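Local coordinates for protein dextranase (Pseudarthrobacter oxydans, PDB 6NZS) that hydrolyses internal alpha-1,6-glucosidic linkages in dextran as an endo-acting glycoside hydrolase, probably of family 49, at residues His244-Val254 against Ala265-Tyr276. Sequence-based numbering, arbitrary orientation.
Sequences HAVLPPNVKWV and AFRFLHDNQSQY
Strand 245-247 runs parallel to strand 266-268, and three backbone bonds tie the two: Ala-245 N to the carbonyl of Ala-265, Arg-267 N to that of Ala-245, and Leu-247 N to Arg-267 O, the last at 2.8 Å and nearly straight.

Apolar contacts gather on the side of the strands that carries Ala-245, Leu-247, Phe-266 and Phe-268. CD1 of Leu-247 sits over the centre of the Phe-268 ring, 3.6 Å from CZ, a CH-pi contact only 12° off the ring normal. The two branches of Val-254 divide their work: CG1, anti to the backbone N (chi1 169°), rests over a face of Phe-266 toward its rim, whereas CG2 approaches Phe-268 CZ at 3.8 Å. Val-251 O meets the Phe-268 ring at its edge, 3.6 Å from CE2, and Phe-318 stacks on this same ring. Beyond the strands, Pro-249 and His-270 lie side by side, the proline over one imidazole face with CD 3.4 Å from CD2.

Polar side chains join the two turns through Pro-249 O, which accepts two amide N-H groups. Gln-273 NE2 reaches it at 2.9 Å in the carbonyl plane, its chain bent at chi2 (-70°), while Asn-272 ND2 donates from above that plane at 3.0 Å. A water links Gln-273 NE2 to Asn-250 O. With a leucine in place of Gln-273, Pro-249 O would probably keep only the Asn-272 bond, and the water would lose its anchor on this turn.

Equivalent strands and turns thus stack at successive levels, with side chains piling up inside: the signature of a right-handed parallel beta-helix, the solenoid fold of family 49 glycoside hydrolases.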
# COMPACT_ATOMS: atom_id res chain seq x y z
N HIS A 244 13.08 -14.85 -11.77
CA HIS A 244 12.17 -14.94 -10.64
C HIS A 244 11.71 -16.39 -10.53
O HIS A 244 11.75 -17.14 -11.51
CB HIS A 244 10.99 -13.97 -10.73
CG HIS A 244 9.96 -14.33 -11.75
ND1 HIS A 244 10.28 -14.69 -13.04
CD2 HIS A 244 8.61 -14.34 -11.68
CE1 HIS A 244 9.17 -14.93 -13.72
NE2 HIS A 244 8.14 -14.72 -12.92
N ALA A 245 11.31 -16.77 -9.32
CA ALA A 245 11.02 -18.17 -9.02
C ALA A 245 9.64 -18.54 -9.56
O ALA A 245 8.62 -18.03 -9.09
CB ALA A 245 11.09 -18.40 -7.51
N VAL A 246 9.62 -19.42 -10.56
CA VAL A 246 8.39 -19.96 -11.11
C VAL A 246 8.27 -21.37 -10.55
O VAL A 246 9.01 -22.28 -10.96
CB VAL A 246 8.42 -19.95 -12.65
CG1 VAL A 246 7.13 -20.53 -13.22
CG2 VAL A 246 8.64 -18.52 -13.16
N LEU A 247 7.37 -21.55 -9.59
CA LEU A 247 7.40 -22.67 -8.66
C LEU A 247 6.69 -23.90 -9.23
O LEU A 247 5.65 -23.77 -9.89
CB LEU A 247 6.76 -22.28 -7.33
CG LEU A 247 7.48 -21.15 -6.59
CD1 LEU A 247 6.72 -20.71 -5.35
CD2 LEU A 247 8.90 -21.56 -6.22
N PRO A 248 7.26 -25.06 -8.94
CA PRO A 248 6.70 -26.33 -9.44
C PRO A 248 5.47 -26.73 -8.65
O PRO A 248 5.17 -26.18 -7.58
CB PRO A 248 7.86 -27.32 -9.22
CG PRO A 248 8.62 -26.76 -8.07
CD PRO A 248 8.53 -25.26 -8.22
N PRO A 249 4.71 -27.72 -9.15
CA PRO A 249 3.37 -27.98 -8.58
C PRO A 249 3.40 -28.52 -7.16
O PRO A 249 2.39 -28.41 -6.46
CB PRO A 249 2.76 -28.99 -9.56
CG PRO A 249 3.91 -29.57 -10.29
CD PRO A 249 4.95 -28.51 -10.37
N ASN A 250 4.53 -29.07 -6.72
CA ASN A 250 4.65 -29.61 -5.38
C ASN A 250 4.70 -28.53 -4.30
O ASN A 250 4.39 -28.82 -3.14
CB ASN A 250 5.91 -30.48 -5.32
CG ASN A 250 7.05 -29.92 -6.17
OD1 ASN A 250 7.07 -30.10 -7.41
ND2 ASN A 250 8.02 -29.25 -5.52
N VAL A 251 5.08 -27.30 -4.64
CA VAL A 251 5.31 -26.27 -3.63
C VAL A 251 3.98 -25.64 -3.22
O VAL A 251 3.26 -25.07 -4.05
CB VAL A 251 6.28 -25.20 -4.15
CG1 VAL A 251 6.45 -24.11 -3.10
CG2 VAL A 251 7.63 -25.84 -4.47
N LYS A 252 3.65 -25.74 -1.94
CA LYS A 252 2.42 -25.18 -1.41
C LYS A 252 2.65 -24.04 -0.43
O LYS A 252 1.69 -23.39 -0.03
CB LYS A 252 1.59 -26.28 -0.72
CG LYS A 252 2.27 -26.86 0.52
CD LYS A 252 1.53 -28.07 1.10
CE LYS A 252 2.14 -28.48 2.44
NZ LYS A 252 1.51 -29.70 3.02
N TRP A 253 3.90 -23.78 -0.05
CA TRP A 253 4.18 -22.84 1.03
C TRP A 253 5.55 -22.24 0.81
O TRP A 253 6.53 -22.97 0.65
CB TRP A 253 4.15 -23.59 2.36
CG TRP A 253 4.03 -22.77 3.62
CD1 TRP A 253 4.32 -21.44 3.79
CD2 TRP A 253 3.58 -23.25 4.89
NE1 TRP A 253 4.08 -21.08 5.10
CE2 TRP A 253 3.62 -22.17 5.79
CE3 TRP A 253 3.14 -24.50 5.35
CZ2 TRP A 253 3.24 -22.30 7.13
CZ3 TRP A 253 2.77 -24.63 6.67
CH2 TRP A 253 2.82 -23.54 7.55
N VAL A 254 5.63 -20.90 0.81
CA VAL A 254 6.89 -20.18 0.88
C VAL A 254 6.91 -19.42 2.20
O VAL A 254 5.95 -18.69 2.51
CB VAL A 254 7.06 -19.22 -0.31
CG1 VAL A 254 8.25 -18.28 -0.07
CG2 VAL A 254 7.24 -20.01 -1.60
N ALA A 265 11.11 -12.59 -6.50
CA ALA A 265 9.66 -12.61 -6.70
C ALA A 265 9.25 -14.06 -6.91
O ALA A 265 10.07 -14.91 -7.25
CB ALA A 265 9.24 -11.75 -7.88
N PHE A 266 7.97 -14.34 -6.69
CA PHE A 266 7.48 -15.72 -6.72
C PHE A 266 6.23 -15.80 -7.59
O PHE A 266 5.31 -14.99 -7.46
CB PHE A 266 7.13 -16.23 -5.32
CG PHE A 266 8.33 -16.47 -4.45
CD1 PHE A 266 9.09 -17.61 -4.59
CD2 PHE A 266 8.70 -15.53 -3.50
CE1 PHE A 266 10.20 -17.83 -3.80
CE2 PHE A 266 9.81 -15.75 -2.69
CZ PHE A 266 10.56 -16.89 -2.85
N ARG A 267 6.20 -16.82 -8.45
CA ARG A 267 5.01 -17.14 -9.21
C ARG A 267 4.66 -18.60 -8.95
O ARG A 267 5.50 -19.49 -9.17
CB ARG A 267 5.22 -16.93 -10.70
CG ARG A 267 4.05 -17.47 -11.51
CD ARG A 267 4.09 -17.02 -12.96
NE ARG A 267 2.95 -17.55 -13.69
CZ ARG A 267 2.77 -17.41 -14.99
NH1 ARG A 267 3.66 -16.74 -15.71
NH2 ARG A 267 1.70 -17.93 -15.58
N PHE A 268 3.45 -18.84 -8.45
CA PHE A 268 2.92 -20.19 -8.36
C PHE A 268 2.24 -20.44 -9.70
O PHE A 268 1.08 -20.08 -9.91
CB PHE A 268 1.96 -20.32 -7.19
CG PHE A 268 2.63 -20.31 -5.84
CD1 PHE A 268 3.04 -19.13 -5.25
CD2 PHE A 268 2.80 -21.49 -5.13
CE1 PHE A 268 3.63 -19.12 -3.99
CE2 PHE A 268 3.39 -21.50 -3.87
CZ PHE A 268 3.81 -20.31 -3.30
N LEU A 269 2.98 -21.06 -10.62
CA LEU A 269 2.52 -21.24 -11.99
C LEU A 269 1.35 -22.21 -12.06
O LEU A 269 0.45 -22.03 -12.90
CB LEU A 269 3.67 -21.75 -12.84
CG LEU A 269 3.38 -22.19 -14.28
CD1 LEU A 269 3.32 -20.99 -15.18
CD2 LEU A 269 4.44 -23.17 -14.75
N HIS A 270 1.33 -23.21 -11.20
CA HIS A 270 0.35 -24.28 -11.25
C HIS A 270 -0.80 -24.02 -10.30
O HIS A 270 -0.68 -23.27 -9.32
CB HIS A 270 1.03 -25.61 -10.94
CG HIS A 270 2.22 -25.87 -11.81
ND1 HIS A 270 2.11 -26.40 -13.09
CD2 HIS A 270 3.55 -25.66 -11.61
CE1 HIS A 270 3.31 -26.50 -13.63
NE2 HIS A 270 4.20 -26.06 -12.76
N ASP A 271 -1.96 -24.62 -10.61
CA ASP A 271 -3.20 -24.36 -9.90
C ASP A 271 -3.73 -25.59 -9.17
O ASP A 271 -4.93 -25.67 -8.88
CB ASP A 271 -4.28 -23.79 -10.84
CG ASP A 271 -4.62 -24.72 -11.99
OD1 ASP A 271 -4.10 -25.85 -12.05
OD2 ASP A 271 -5.43 -24.31 -12.86
N ASN A 272 -2.85 -26.53 -8.82
CA ASN A 272 -3.26 -27.84 -8.33
C ASN A 272 -3.44 -27.92 -6.82
O ASN A 272 -4.01 -28.90 -6.34
CB ASN A 272 -2.25 -28.91 -8.77
CG ASN A 272 -0.84 -28.58 -8.32
OD1 ASN A 272 -0.22 -27.66 -8.83
ND2 ASN A 272 -0.34 -29.33 -7.34
N GLN A 273 -2.96 -26.94 -6.05
CA GLN A 273 -3.06 -27.01 -4.59
C GLN A 273 -4.40 -26.46 -4.12
O GLN A 273 -4.91 -25.48 -4.67
CB GLN A 273 -1.94 -26.20 -3.92
CG GLN A 273 -0.52 -26.69 -4.20
CD GLN A 273 -0.20 -28.02 -3.55
OE1 GLN A 273 -0.89 -28.47 -2.62
NE2 GLN A 273 0.86 -28.67 -4.02
N SER A 274 -4.97 -27.10 -3.09
CA SER A 274 -6.17 -26.56 -2.47
C SER A 274 -5.84 -25.40 -1.52
O SER A 274 -6.70 -24.53 -1.31
CB SER A 274 -6.95 -27.65 -1.74
OG SER A 274 -6.23 -28.13 -0.62
N GLN A 275 -4.64 -25.38 -0.96
CA GLN A 275 -4.23 -24.34 -0.02
C GLN A 275 -2.81 -23.90 -0.33
O GLN A 275 -1.89 -24.71 -0.33
CB GLN A 275 -4.31 -24.85 1.42
CG GLN A 275 -3.73 -23.88 2.46
CD GLN A 275 -4.73 -22.81 2.85
OE1 GLN A 275 -5.82 -23.10 3.33
NE2 GLN A 275 -4.35 -21.54 2.64
N TYR A 276 -2.65 -22.60 -0.57
CA TYR A 276 -1.35 -21.97 -0.75
C TYR A 276 -1.05 -21.11 0.47
O TYR A 276 -1.97 -20.60 1.12
CB TYR A 276 -1.34 -21.07 -1.99
CG TYR A 276 -1.50 -21.83 -3.28
CD1 TYR A 276 -0.40 -22.42 -3.91
CD2 TYR A 276 -2.75 -21.99 -3.87
CE1 TYR A 276 -0.54 -23.13 -5.09
CE2 TYR A 276 -2.90 -22.71 -5.05
CZ TYR A 276 -1.79 -23.27 -5.65
OH TYR A 276 -1.94 -24.00 -6.82
O HOH W 1 2.39 -30.79 -2.38
O HOH W 2 -0.13 -24.54 2.07